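Long-range contact in threonine phosphate decarboxylase-like enzyme (Sulfurospirillum multivorans, PDB 6OUX), which catalyses the pyridoxal phosphate-dependent decarboxylation of L-serine O-phosphate to ethanolamine O-phosphate, a precursor in norcobamide biosynthesis: residues E209-F214 against A326-L331. Sequence-based numbering, arbitrary orientation.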
# COMPACT_ATOMS: atom_id res chain seq x y z
N GLU A 209 9.51 9.20 14.80
CA GLU A 209 9.14 10.57 15.15
C GLU A 209 7.83 11.00 14.52
O GLU A 209 7.67 12.19 14.18
CB GLU A 209 10.27 11.53 14.72
CG GLU A 209 10.52 11.54 13.22
CD GLU A 209 11.30 12.75 12.76
OE1 GLU A 209 11.82 13.52 13.66
OE2 GLU A 209 11.43 12.91 11.51
N SER A 210 6.92 10.08 14.37
CA SER A 210 5.65 10.35 13.66
C SER A 210 4.83 11.51 14.27
O SER A 210 4.02 12.16 13.58
CB SER A 210 4.78 9.06 13.58
OG SER A 210 5.29 8.10 12.66
N PHE A 211 4.98 11.71 15.57
CA PHE A 211 4.29 12.84 16.26
C PHE A 211 5.09 14.10 16.55
O PHE A 211 4.62 14.98 17.32
CB PHE A 211 3.65 12.29 17.56
CG PHE A 211 2.80 11.09 17.29
CD1 PHE A 211 1.65 11.24 16.55
CD2 PHE A 211 3.19 9.82 17.64
CE1 PHE A 211 0.86 10.15 16.24
CE2 PHE A 211 2.43 8.73 17.29
CZ PHE A 211 1.26 8.90 16.61
N ILE A 212 6.31 14.21 16.01
CA ILE A 212 7.24 15.24 16.45
C ILE A 212 6.81 16.66 15.99
O ILE A 212 7.17 17.64 16.59
CB ILE A 212 8.70 14.95 16.02
CG1 ILE A 212 9.69 15.74 16.92
CG2 ILE A 212 8.92 15.21 14.54
CD1 ILE A 212 11.13 15.33 16.79
N HIS A 213 5.99 16.72 14.97
CA HIS A 213 5.45 18.02 14.47
C HIS A 213 4.53 18.70 15.51
O HIS A 213 4.25 19.87 15.41
CB HIS A 213 4.61 17.80 13.19
CG HIS A 213 5.37 17.83 11.92
ND1 HIS A 213 6.72 17.55 11.82
CD2 HIS A 213 4.93 18.04 10.65
CE1 HIS A 213 7.07 17.60 10.55
NE2 HIS A 213 6.01 17.92 9.83
N PHE A 214 4.05 17.96 16.50
CA PHE A 214 3.21 18.45 17.59
C PHE A 214 3.97 18.87 18.81
O PHE A 214 3.38 19.51 19.66
CB PHE A 214 2.10 17.44 17.94
CG PHE A 214 1.38 16.96 16.71
CD1 PHE A 214 0.67 17.87 15.94
CD2 PHE A 214 1.52 15.68 16.26
CE1 PHE A 214 0.07 17.46 14.77
CE2 PHE A 214 0.90 15.26 15.09
CZ PHE A 214 0.20 16.16 14.33
N ALA A 326 2.03 15.50 21.91
CA ALA A 326 1.56 14.85 20.68
C ALA A 326 0.19 15.42 20.30
O ALA A 326 -0.22 16.40 20.86
CB ALA A 326 1.53 13.38 20.87
N ASN A 327 -0.52 14.77 19.39
CA ASN A 327 -1.86 15.17 19.02
C ASN A 327 -2.94 14.32 19.65
O ASN A 327 -3.99 14.06 19.08
CB ASN A 327 -1.98 15.19 17.47
CG ASN A 327 -1.78 13.87 16.84
OD1 ASN A 327 -1.10 13.04 17.39
ND2 ASN A 327 -2.27 13.70 15.60
N PHE A 328 -2.64 13.87 20.87
CA PHE A 328 -3.54 13.11 21.67
C PHE A 328 -3.08 13.30 23.13
O PHE A 328 -1.93 13.73 23.40
CB PHE A 328 -3.50 11.62 21.23
CG PHE A 328 -2.14 11.05 21.22
CD1 PHE A 328 -1.54 10.64 22.39
CD2 PHE A 328 -1.43 10.91 20.04
CE1 PHE A 328 -0.24 10.16 22.39
CE2 PHE A 328 -0.11 10.43 20.02
CZ PHE A 328 0.47 10.03 21.20
N VAL A 329 -4.00 13.00 24.03
CA VAL A 329 -3.81 13.06 25.47
C VAL A 329 -4.36 11.74 26.02
O VAL A 329 -5.33 11.21 25.45
CB VAL A 329 -4.60 14.23 26.06
CG1 VAL A 329 -4.22 14.45 27.49
CG2 VAL A 329 -4.26 15.53 25.36
N MET A 330 -3.71 11.20 27.04
CA MET A 330 -4.16 10.06 27.79
C MET A 330 -4.60 10.55 29.17
O MET A 330 -3.87 11.29 29.86
CB MET A 330 -3.03 9.00 27.96
CG MET A 330 -3.49 7.52 28.28
SD MET A 330 -2.14 6.29 28.34
CE MET A 330 -2.53 5.08 27.37
N LEU A 331 -5.79 10.07 29.57
CA LEU A 331 -6.46 10.46 30.81
C LEU A 331 -6.63 9.24 31.71
O LEU A 331 -7.10 8.24 31.24
CB LEU A 331 -7.86 10.96 30.45
CG LEU A 331 -8.03 12.46 30.34
CD1 LEU A 331 -7.18 12.99 29.23
CD2 LEU A 331 -9.45 12.83 30.06
O HOH W 1 0.95 19.21 21.02
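Phe-211 meets Phe-328 in a T-shaped (edge-to-face) pair, the ring centroids 5.2 Å apart and the planes at 89°. Atom CE2 of Phe-328 stands over the centre of the Phe-211 ring, so that a positive rim faces the pi cloud. With CG of Phe-211 anti to the carbonyl carbon (chi1 -53°), the ring reaches toward 326-331, while CB of Phe-211 rests 4.1 Å from CB of Ala-326. That methyl also lies over one face of the Phe-328 ring, near its rim; a small side chain suits a place between two phenylalanines. On the same side of the Phe-211 ring as CE2 of Phe-328, but past its border, OD1 of Asn-327, a buried oxygen without a partner in the model, comes obliquely to 3.4 Å from CD1 of Phe-211.

The 209-214 turn follows strand 204-208 of the seven-stranded large-domain sheet; 326-331 runs from a loop into strand 328-332 of the smaller C-terminal sheet and forms most of it. In this fold type I PLP-dependent enzyme the contact thus ties a large-domain loop to the start of a small-domain strand. It borders the substrate site: Phe-211 neighbours Asn-181 and Phe-328 neighbours Arg-369, both of which probably bind O-phospho-L-serine.

One 3-10 turn later, Phe-214 offers a flat apolar face to Asn-327. CB of Asn-327 makes a CH-pi contact 3.7 Å from the ring centroid, and the amide stacks on the ring, planes 8° apart. Asparagine suits this place because its flat end can lie on the ring while ND2 bonds to Ser-51 O. With an alanine here in place of Phe-214, both contacts would be gone, and the amide, though still tied to Ser-51, would probably face a gap and tilt more easily. Alongside, a water donates to Phe-214 O (2.8 Å) and Ala-326 O (3.0 Å), bridging the backbones.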